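Local coordinates for acetyltransferase, GNAT family (Streptococcus agalactiae 2603V/R, PDB 2Q7B), which belongs to the GNAT family and probably transfers an acetyl group to an amine, at residues T132-D137 and Q152-I157; V97-F102 and V164-P169; M20-Y25 and F119-L124. One frame throughout, in Å; residues are numbered along the deposited sequence. Where two conformers were deposited one is given.

Overall arrangement
All three contacts hang on one mixed beta-sheet and differ with their depth in it. Contact 1 is buried and apolar in its side chains, with no hydrogen bond across it: an aromatic ring over strand 133-139. Contact 2 is partly buried and mixed, a valine against a tyrosine ring giving way to lysines, a hydroxyl and a bound citrate; its strand 95-103 is the neighbour of 133-139, and Leu98 N probably bonds to Val135 O. Contact 3 is at the surface, where an arginine of helix 114-128 reaches the edge strand 20-24. That helix also joins the contacts through its inner side: Phe119 and Phe122 pack on Leu98, Phe119 on Phe154, and Phe122 on Ile134.

Contact 1: residues T132-D137 and Q152-I157; sequences TRIVLD and QGFKQI
Phe154 lays its ring against Leu136 and Ile134 of strand 133-139, and the contact is apolar in its side chains; no hydrogen bond joins residues 132-137 to 152-157. The main element is a CH-pi contact: Leu136 CD2 sits over one face of the Phe154 ring, 3.9 Å from its centroid and 25° off the normal. This methyl is displaced toward the rim, which brings Leu136 CD2 within 3.5 Å of Phe154 CE2. Leu136 CG lies between its own backbone N and carbonyl carbon (chi1 63°), and from there CD2 can reach the ring.

Ile134 supplies the other apolar contact at the ring's edge, where its CG2 lies in the ring plane, 3.9 Å from Phe154 CZ. The backbone takes part too: Ile134 O comes obliquely to Phe154 CE2 at 3.6 Å. Val135, between the two, directs its side chain away from this face. Phe119, Phe122 and Met123 of helix 114-128 pack around the same side chains and help to bury them.

Gly153, at positive phi, ends helix 143-150 in a Schellman motif just before Phe154, turning the chain back to the sheet. Strand 173-179 lies between strands 133-139 and 155-157, and Phe154 touches Lys178 on it. Two strands joined through a helix, with the last strand of the chain inserted between them, are characteristic of the C-terminal half of the GNAT fold.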
loop_
_atom_site.group_PDB
_atom_site.type_symbol
_atom_site.label_atom_id
_atom_site.label_comp_id
_atom_site.label_asym_id
_atom_site.label_seq_id
_atom_site.Cartn_x
_atom_site.Cartn_y
_atom_site.Cartn_z
ATOM N N THR A 132 3.739 12.905 29.380
ATOM C CA THR A 132 3.591 14.318 29.731
ATOM C C THR A 132 3.853 15.249 28.543
ATOM O O THR A 132 3.655 16.454 28.657
ATOM C CB THR A 132 4.573 14.711 30.855
ATOM O OG1 THR A 132 5.916 14.428 30.439
ATOM C CG2 THR A 132 4.265 13.943 32.122
ATOM N N ARG A 133 4.291 14.690 27.414
ATOM C CA ARG A 133 4.641 15.474 26.241
ATOM C C ARG A 133 4.277 14.713 24.967
ATOM O O ARG A 133 4.608 13.536 24.826
ATOM C CB ARG A 133 6.158 15.767 26.256
ATOM C CG ARG A 133 6.631 16.695 25.130
ATOM C CD ARG A 133 8.100 17.121 25.258
ATOM N NE ARG A 133 9.054 16.041 24.995
ATOM C CZ ARG A 133 10.377 16.204 24.896
ATOM N NH1 ARG A 133 10.937 17.405 25.002
ATOM N NH2 ARG A 133 11.156 15.153 24.662
ATOM N N ILE A 134 3.583 15.388 24.054
ATOM C CA ILE A 134 3.240 14.813 22.754
ATOM C C ILE A 134 3.789 15.705 21.668
ATOM O O ILE A 134 3.505 16.901 21.665
ATOM C CB ILE A 134 1.723 14.687 22.543
ATOM C CG1 ILE A 134 1.096 13.823 23.650
ATOM C CG2 ILE A 134 1.412 14.166 21.124
ATOM C CD1 ILE A 134 1.657 12.456 23.856
ATOM N N VAL A 135 4.543 15.114 20.738
ATOM C CA VAL A 135 5.155 15.842 19.635
ATOM C C VAL A 135 4.644 15.319 18.304
ATOM O O VAL A 135 4.166 14.191 18.201
ATOM C CB VAL A 135 6.707 15.762 19.673
ATOM C CG1 VAL A 135 7.243 16.253 21.024
ATOM C CG2 VAL A 135 7.211 14.355 19.403
ATOM N N LEU A 136 4.725 16.150 17.275
ATOM C CA LEU A 136 4.310 15.738 15.945
ATOM C C LEU A 136 4.885 16.687 14.940
ATOM O O LEU A 136 5.308 17.793 15.295
ATOM C CB LEU A 136 2.783 15.720 15.839
ATOM C CG LEU A 136 1.995 17.029 16.006
ATOM C CD1 LEU A 136 1.913 17.850 14.703
ATOM C CD2 LEU A 136 0.584 16.707 16.465
ATOM N N ASP A 137 4.917 16.271 13.683
ATOM C CA ASP A 137 5.311 17.205 12.652
ATOM C C ASP A 137 4.207 17.257 11.613
ATOM O O ASP A 137 3.396 16.339 11.496
ATOM C CB ASP A 137 6.677 16.907 12.026
ATOM C CG ASP A 137 6.635 15.753 11.097
ATOM O OD1 ASP A 137 6.051 14.753 11.519
ATOM O OD2 ASP A 137 7.186 15.841 9.981
ATOM N N GLN A 152 -6.389 22.000 19.286
ATOM C CA GLN A 152 -6.318 20.857 20.191
ATOM C C GLN A 152 -5.281 21.166 21.268
ATOM O O GLN A 152 -4.911 20.275 22.020
ATOM C CB GLN A 152 -5.935 19.559 19.467
ATOM C CG GLN A 152 -6.694 19.228 18.162
ATOM C CD GLN A 152 -8.198 19.450 18.257
ATOM O OE1 GLN A 152 -8.840 19.058 19.238
ATOM N NE2 GLN A 152 -8.771 20.080 17.226
ATOM N N GLY A 153 -4.805 22.418 21.324
ATOM C CA GLY A 153 -3.830 22.853 22.313
ATOM C C GLY A 153 -2.348 22.671 22.016
ATOM O O GLY A 153 -1.544 22.800 22.937
ATOM N N PHE A 154 -1.966 22.374 20.764
ATOM C CA PHE A 154 -0.535 22.236 20.402
ATOM C C PHE A 154 0.089 23.572 20.076
ATOM O O PHE A 154 -0.546 24.385 19.391
ATOM C CB PHE A 154 -0.314 21.364 19.173
ATOM C CG PHE A 154 -0.438 19.918 19.437
ATOM C CD1 PHE A 154 -1.678 19.344 19.522
ATOM C CD2 PHE A 154 0.689 19.114 19.585
ATOM C CE1 PHE A 154 -1.811 18.028 19.773
ATOM C CE2 PHE A 154 0.559 17.776 19.841
ATOM C CZ PHE A 154 -0.702 17.219 19.926
ATOM N N LYS A 155 1.335 23.767 20.527
ATOM C CA LYS A 155 2.101 24.980 20.256
ATOM C C LYS A 155 3.286 24.584 19.381
ATOM O O LYS A 155 3.819 23.493 19.539
ATOM C CB LYS A 155 2.576 25.611 21.562
ATOM N N GLN A 156 3.679 25.452 18.444
ATOM C CA GLN A 156 4.796 25.170 17.523
ATOM C C GLN A 156 6.120 25.228 18.278
ATOM O O GLN A 156 6.188 25.816 19.343
ATOM C CB GLN A 156 4.794 26.139 16.319
ATOM C CG GLN A 156 5.876 25.857 15.240
ATOM C CD GLN A 156 5.757 26.732 13.984
ATOM O OE1 GLN A 156 4.870 27.584 13.874
ATOM N NE2 GLN A 156 6.665 26.517 13.029
ATOM N N ILE A 157 7.144 24.570 17.738
ATOM C CA ILE A 157 8.472 24.528 18.338
ATOM C C ILE A 157 9.514 24.328 17.235
ATOM O O ILE A 157 9.195 23.836 16.143
ATOM C CB ILE A 157 8.571 23.395 19.413
ATOM C CG1 ILE A 157 9.685 23.677 20.429
ATOM C CG2 ILE A 157 8.773 22.037 18.766
ATOM C CD1 ILE A 157 9.661 22.754 21.643
#

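Contact 2: residues V97-F102 and V164-P169; sequences VLKKFF and VDYIFP. With FLC (citrate anion), chain C.
Val97 packs against one face of the Tyr166 ring, making a CH-pi contact. Val97 CG2 stands almost exactly over the ring centre, 3.8 Å from the centroid and 5° off the normal, while CG1 meets CE2 and CZ of the tyrosine. The edge of Tyr166 at CD2 comes over one face of the ring of Phe168, from the same loop, which also touches Asp137.

The polar part begins at the hydroxyl. Lys99 NZ donates to Tyr166 OH at 3.0 Å, arriving near the ring plane; the lysine chain reaches it by bending at chi3 and chi4. Tyr166 OH in turn donates a hydrogen bond to citrate OG2, 2.8 Å away.

Further bonds hold the citrate anion, which probably comes from the crystallisation liquor. Its central carboxylate takes Lys100 N through both oxygens, OB1 and OB2, and Lys99 NZ through OB1. Lys100 NZ bonds to OB1 and to OA2, each at 2.8 Å, and also to Gln56. Gln43 of helix 29-46 binds the anion as well.

Lys100 has a left-handed backbone conformation within strand 95-103. The citrate occupies a cationic pocket between this strand and the 164-169 loop, consistent with the substrate or acetyl-group end of a GNAT active site.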
loop_
_atom_site.group_PDB
_atom_site.type_symbol
_atom_site.label_atom_id
_atom_site.label_comp_id
_atom_site.label_asym_id
_atom_site.label_seq_id
_atom_site.Cartn_x
_atom_site.Cartn_y
_atom_site.Cartn_z
ATOM N N VAL A 97 4.987 10.361 20.183
ATOM C CA VAL A 97 4.812 11.046 18.920
ATOM C C VAL A 97 3.422 10.691 18.386
ATOM O O VAL A 97 3.003 9.547 18.458
ATOM C CB VAL A 97 5.868 10.585 17.861
ATOM C CG1 VAL A 97 5.745 11.385 16.554
ATOM C CG2 VAL A 97 7.275 10.724 18.418
ATOM N N LEU A 98 2.719 11.697 17.870
ATOM C CA LEU A 98 1.427 11.524 17.215
ATOM C C LEU A 98 1.765 11.378 15.724
ATOM O O LEU A 98 2.366 12.275 15.132
ATOM C CB LEU A 98 0.531 12.732 17.503
ATOM C CG LEU A 98 -0.938 12.677 17.050
ATOM C CD1 LEU A 98 -1.788 13.632 17.882
ATOM C CD2 LEU A 98 -1.079 12.951 15.573
ATOM N N LYS A 99 1.418 10.225 15.148
ATOM C CA LYS A 99 1.750 9.881 13.773
ATOM C C LYS A 99 0.547 9.339 13.033
ATOM O O LYS A 99 -0.466 9.003 13.639
ATOM C CB LYS A 99 2.791 8.744 13.754
ATOM C CG LYS A 99 4.174 9.082 14.255
ATOM C CD LYS A 99 5.076 7.852 14.287
ATOM C CE LYS A 99 5.435 7.293 12.910
ATOM N NZ LYS A 99 6.159 8.281 12.105
ATOM N N LYS A 100 0.706 9.238 11.716
ATOM C CA LYS A 100 -0.264 8.661 10.812
ATOM C C LYS A 100 -1.685 9.140 11.062
ATOM O O LYS A 100 -2.614 8.345 11.098
ATOM C CB LYS A 100 -0.175 7.145 10.866
ATOM C CG LYS A 100 1.230 6.592 10.567
ATOM C CD LYS A 100 1.784 7.045 9.219
ATOM C CE LYS A 100 3.213 6.577 9.012
ATOM N NZ LYS A 100 4.013 7.618 8.311
ATOM N N PHE A 101 -1.822 10.460 11.189
ATOM C CA PHE A 101 -3.107 11.081 11.451
ATOM C C PHE A 101 -3.758 11.506 10.133
ATOM O O PHE A 101 -3.370 12.498 9.538
ATOM C CB PHE A 101 -2.904 12.235 12.413
ATOM C CG PHE A 101 -4.167 12.952 12.808
ATOM C CD1 PHE A 101 -5.413 12.332 12.827
ATOM C CD2 PHE A 101 -4.071 14.225 13.308
ATOM C CE1 PHE A 101 -6.526 13.014 13.230
ATOM C CE2 PHE A 101 -5.168 14.891 13.734
ATOM C CZ PHE A 101 -6.407 14.289 13.683
ATOM N N PHE A 102 -4.750 10.749 9.693
ATOM C CA PHE A 102 -5.404 10.997 8.406
ATOM C C PHE A 102 -6.901 10.812 8.500
ATOM O O PHE A 102 -7.367 9.994 9.289
ATOM C CB PHE A 102 -4.877 10.018 7.351
ATOM C CG PHE A 102 -3.385 10.082 7.149
ATOM C CD1 PHE A 102 -2.808 11.168 6.515
ATOM C CD2 PHE A 102 -2.554 9.039 7.581
ATOM C CE1 PHE A 102 -1.440 11.237 6.330
ATOM C CE2 PHE A 102 -1.190 9.110 7.389
ATOM C CZ PHE A 102 -0.634 10.214 6.771
ATOM N N VAL A 164 14.580 15.449 21.651
ATOM C CA VAL A 164 13.731 14.272 21.693
ATOM C C VAL A 164 14.455 13.102 20.984
ATOM O O VAL A 164 15.172 13.308 20.004
ATOM C CB VAL A 164 12.343 14.613 21.066
ATOM C CG1 VAL A 164 12.485 15.011 19.581
ATOM C CG2 VAL A 164 11.349 13.472 21.216
ATOM N N ASP A 165 14.276 11.885 21.486
ATOM C CA ASP A 165 14.936 10.704 20.923
ATOM C C ASP A 165 14.140 10.217 19.719
ATOM O O ASP A 165 13.654 9.095 19.688
ATOM C CB ASP A 165 15.045 9.609 21.994
ATOM C CG ASP A 165 15.959 8.453 21.586
ATOM O OD1 ASP A 165 16.903 8.664 20.796
ATOM O OD2 ASP A 165 15.749 7.330 22.090
ATOM N N TYR A 166 14.044 11.076 18.714
ATOM C CA TYR A 166 13.243 10.811 17.536
ATOM C C TYR A 166 13.686 11.745 16.442
ATOM O O TYR A 166 14.009 12.895 16.703
ATOM C CB TYR A 166 11.769 11.055 17.870
ATOM C CG TYR A 166 10.820 10.747 16.748
ATOM C CD1 TYR A 166 10.468 9.438 16.452
ATOM C CD2 TYR A 166 10.248 11.770 15.999
ATOM C CE1 TYR A 166 9.587 9.149 15.434
ATOM C CE2 TYR A 166 9.384 11.492 14.990
ATOM C CZ TYR A 166 9.045 10.183 14.710
ATOM O OH TYR A 166 8.159 9.923 13.687
ATOM N N ILE A 167 13.708 11.243 15.214
ATOM C CA ILE A 167 14.091 12.048 14.070
ATOM C C ILE A 167 12.874 12.182 13.172
ATOM O O ILE A 167 12.283 11.167 12.743
ATOM C CB ILE A 167 15.264 11.411 13.269
ATOM C CG1 ILE A 167 16.473 11.098 14.168
ATOM C CG2 ILE A 167 15.695 12.337 12.126
ATOM C CD1 ILE A 167 17.272 12.245 14.557
ATOM N N PHE A 168 12.489 13.430 12.919
ATOM C CA PHE A 168 11.378 13.747 12.036
ATOM C C PHE A 168 11.878 13.652 10.595
ATOM O O PHE A 168 13.051 13.943 10.323
ATOM C CB PHE A 168 10.838 15.164 12.315
ATOM C CG PHE A 168 10.378 15.365 13.733
ATOM C CD1 PHE A 168 9.129 14.940 14.139
ATOM C CD2 PHE A 168 11.210 15.939 14.663
ATOM C CE1 PHE A 168 8.718 15.116 15.467
ATOM C CE2 PHE A 168 10.805 16.111 15.983
ATOM C CZ PHE A 168 9.557 15.689 16.375
ATOM N N PRO A 169 10.992 13.282 9.652
ATOM C CA PRO A 169 11.442 13.144 8.259
ATOM C C PRO A 169 12.030 14.437 7.689
ATOM O O PRO A 169 11.661 15.537 8.129
ATOM C CB PRO A 169 10.176 12.700 7.512
ATOM C CG PRO A 169 9.044 13.021 8.416
ATOM C CD PRO A 169 9.558 12.980 9.806
HETATM C CAC FLC C . 3.253 11.423 7.474
HETATM C CA FLC C . 4.268 12.183 8.313
HETATM C CB FLC C . 4.864 11.304 9.420
HETATM C CBC FLC C . 3.716 10.677 10.205
HETATM C CG FLC C . 5.726 12.201 10.303
HETATM C CGC FLC C . 6.583 11.499 11.349
HETATM O OA1 FLC C . 2.518 12.035 6.634
HETATM O OA2 FLC C . 3.184 10.188 7.659
HETATM O OB1 FLC C . 3.669 9.445 10.383
HETATM O OB2 FLC C . 2.817 11.423 10.628
HETATM O OG1 FLC C . 7.145 10.448 10.992
HETATM O OG2 FLC C . 6.730 11.978 12.522
HETATM O OHB FLC C . 5.665 10.260 8.856
#

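Contact 3: residues M20-Y25 and F119-L124; sequences MEIKEY and FERFML
This is a surface contact between an edge strand and a helix, made chiefly by Arg121 of helix 114-128 reaching across to Ile22 on strand 20-24, the outermost strand at this end of the sheet. The backbones stay well apart, with 8.2 Å between Ile22 CA and Arg121 CA, the closest such pair, and the long arginine side chain spans the distance. Arg121 CG leaves the helix opposite the backbone N (chi1 176°), and bends at chi2 and chi3 then turn the guanidinium toward the strand.

Two parts of Ile22 lie against it. Its carbonyl group is near the end of the arginine, with 2.6 Å between Arg121 NH2 and Ile22 O. Its branched side chain runs past the arginine in the opposite direction and places CG2 over one face of the guanidinium, off toward the rim, at 4.1 Å from Arg121 NH2. Arg121 NH1 lies beside the backbone of the next residue, 4.4 Å from Lys23 CA. Glu24 OE2 is 4.9 Å from Arg121 NH1, too far for a salt bridge, though its charge may still add a weak attraction.

Lys23 starts away from the helix at CB, and its NZ makes a long salt bridge to Glu21 OE2 (3.6 Å). Strand 20-24 pairs with the antiparallel strand 72-78, whose Trp74 also touches Arg121. Ile22 rests in addition on Lys117 and Leu118, about one turn earlier in helix 114-128, while Phe122 of this helix packs inward on Ile86 and Leu88 of strand 81-90.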
loop_
_atom_site.group_PDB
_atom_site.type_symbol
_atom_site.label_atom_id
_atom_site.label_comp_id
_atom_site.label_asym_id
_atom_site.label_seq_id
_atom_site.Cartn_x
_atom_site.Cartn_y
_atom_site.Cartn_z
HETATM N N MSE A 20 -20.485 4.363 12.538
HETATM C CA MSE A 20 -19.110 4.772 12.629
HETATM C C MSE A 20 -18.513 4.318 13.948
HETATM O O MSE A 20 -19.190 4.337 14.971
HETATM C CB MSE A 20 -19.128 6.288 12.506
HETATM C CG MSE A 20 -17.886 6.917 12.032
HETATM SE SE MSE A 20 -18.353 8.376 10.821
HETATM C CE MSE A 20 -16.615 8.667 10.367
ATOM N N GLU A 21 -17.253 3.894 13.911
ATOM C CA GLU A 21 -16.551 3.452 15.110
ATOM C C GLU A 21 -15.059 3.660 14.960
ATOM O O GLU A 21 -14.556 3.657 13.851
ATOM C CB GLU A 21 -16.835 1.992 15.441
ATOM C CG GLU A 21 -16.562 0.991 14.334
ATOM C CD GLU A 21 -16.615 -0.478 14.818
ATOM O OE1 GLU A 21 -16.743 -0.728 16.052
ATOM O OE2 GLU A 21 -16.502 -1.383 13.945
ATOM N N ILE A 22 -14.372 3.893 16.071
ATOM C CA ILE A 22 -12.926 4.014 16.083
ATOM C C ILE A 22 -12.444 2.849 16.903
ATOM O O ILE A 22 -12.956 2.606 17.985
ATOM C CB ILE A 22 -12.442 5.314 16.744
ATOM C CG1 ILE A 22 -12.803 6.512 15.857
ATOM C CG2 ILE A 22 -10.925 5.256 17.011
ATOM C CD1 ILE A 22 -12.658 7.840 16.557
ATOM N N LYS A 23 -11.468 2.109 16.393
ATOM C CA LYS A 23 -10.938 1.001 17.154
ATOM C C LYS A 23 -9.481 0.728 16.904
ATOM O O LYS A 23 -8.909 1.213 15.948
ATOM C CB LYS A 23 -11.802 -0.240 16.947
ATOM C CG LYS A 23 -11.862 -0.846 15.575
ATOM C CD LYS A 23 -12.974 -1.907 15.613
ATOM C CE LYS A 23 -12.872 -2.947 14.511
ATOM N NZ LYS A 23 -14.016 -3.910 14.581
ATOM N N GLU A 24 -8.875 -0.030 17.816
ATOM C CA GLU A 24 -7.473 -0.395 17.705
ATOM C C GLU A 24 -7.289 -1.284 16.484
ATOM O O GLU A 24 -8.137 -2.131 16.205
ATOM C CB GLU A 24 -7.005 -1.106 18.975
ATOM C CG GLU A 24 -6.969 -0.172 20.176
ATOM C CD GLU A 24 -6.790 -0.883 21.504
ATOM O OE1 GLU A 24 -6.416 -2.084 21.521
ATOM O OE2 GLU A 24 -7.026 -0.217 22.539
ATOM N N TYR A 25 -6.206 -1.069 15.743
ATOM C CA TYR A 25 -5.932 -1.865 14.551
ATOM C C TYR A 25 -5.740 -3.359 14.912
ATOM O O TYR A 25 -5.222 -3.687 15.973
ATOM C CB TYR A 25 -4.706 -1.320 13.785
ATOM C CG TYR A 25 -4.374 -2.141 12.554
ATOM C CD1 TYR A 25 -4.996 -1.884 11.332
ATOM C CD2 TYR A 25 -3.469 -3.205 12.618
ATOM C CE1 TYR A 25 -4.735 -2.663 10.203
ATOM C CE2 TYR A 25 -3.186 -3.979 11.480
ATOM C CZ TYR A 25 -3.838 -3.701 10.277
ATOM O OH TYR A 25 -3.593 -4.473 9.149
ATOM N N PHE A 119 -8.230 12.302 17.654
ATOM C CA PHE A 119 -7.354 12.993 18.582
ATOM C C PHE A 119 -7.759 12.767 20.062
ATOM O O PHE A 119 -6.895 12.629 20.928
ATOM C CB PHE A 119 -7.308 14.484 18.260
ATOM C CG PHE A 119 -6.382 15.211 19.124
ATOM C CD1 PHE A 119 -5.028 15.102 18.901
ATOM C CD2 PHE A 119 -6.847 15.949 20.222
ATOM C CE1 PHE A 119 -4.136 15.719 19.747
ATOM C CE2 PHE A 119 -5.967 16.588 21.076
ATOM C CZ PHE A 119 -4.607 16.485 20.838
ATOM N N GLU A 120 -9.062 12.712 20.339
ATOM C CA GLU A 120 -9.560 12.406 21.678
ATOM C C GLU A 120 -9.220 10.988 22.119
ATOM O O GLU A 120 -8.881 10.772 23.281
ATOM C CB GLU A 120 -11.080 12.614 21.770
ATOM C CG GLU A 120 -11.490 14.070 21.900
ATOM C CD GLU A 120 -12.997 14.300 21.701
ATOM O OE1 GLU A 120 -13.766 13.313 21.563
ATOM O OE2 GLU A 120 -13.405 15.484 21.665
ATOM N N ARG A 121 -9.324 10.020 21.209
ATOM C CA ARG A 121 -9.007 8.636 21.542
ATOM C C ARG A 121 -7.502 8.476 21.821
ATOM O O ARG A 121 -7.101 7.768 22.773
ATOM C CB ARG A 121 -9.473 7.690 20.436
ATOM C CG ARG A 121 -9.091 6.243 20.691
ATOM C CD ARG A 121 -9.896 5.633 21.812
ATOM N NE ARG A 121 -11.156 5.174 21.257
ATOM C CZ ARG A 121 -11.441 3.916 20.909
ATOM N NH1 ARG A 121 -10.592 2.894 21.114
ATOM N NH2 ARG A 121 -12.636 3.671 20.388
ATOM N N PHE A 122 -6.684 9.113 20.971
ATOM C CA PHE A 122 -5.239 9.180 21.147
ATOM C C PHE A 122 -4.945 9.657 22.555
ATOM O O PHE A 122 -4.111 9.083 23.260
ATOM C CB PHE A 122 -4.640 10.165 20.132
ATOM C CG PHE A 122 -3.158 10.419 20.290
ATOM C CD1 PHE A 122 -2.698 11.384 21.175
ATOM C CD2 PHE A 122 -2.237 9.733 19.535
ATOM C CE1 PHE A 122 -1.343 11.636 21.332
ATOM C CE2 PHE A 122 -0.885 9.992 19.676
ATOM C CZ PHE A 122 -0.438 10.949 20.582
HETATM N N MSE A 123 -5.637 10.709 22.976
HETATM C CA MSE A 123 -5.379 11.224 24.308
HETATM C C MSE A 123 -5.805 10.502 25.532
HETATM O O MSE A 123 -5.146 10.635 26.555
HETATM C CB MSE A 123 -5.390 12.722 24.390
HETATM C CG MSE A 123 -3.910 13.012 24.305
HETATM SE SE MSE A 123 -3.566 14.565 23.614
HETATM C CE MSE A 123 -1.989 14.521 23.489
ATOM N N LEU A 124 -6.878 9.727 25.433
ATOM C CA LEU A 124 -7.291 8.865 26.530
ATOM C C LEU A 124 -6.148 7.873 26.793
ATOM O O LEU A 124 -5.810 7.583 27.937
ATOM C CB LEU A 124 -8.573 8.108 26.170
ATOM C CG LEU A 124 -9.174 7.257 27.292
#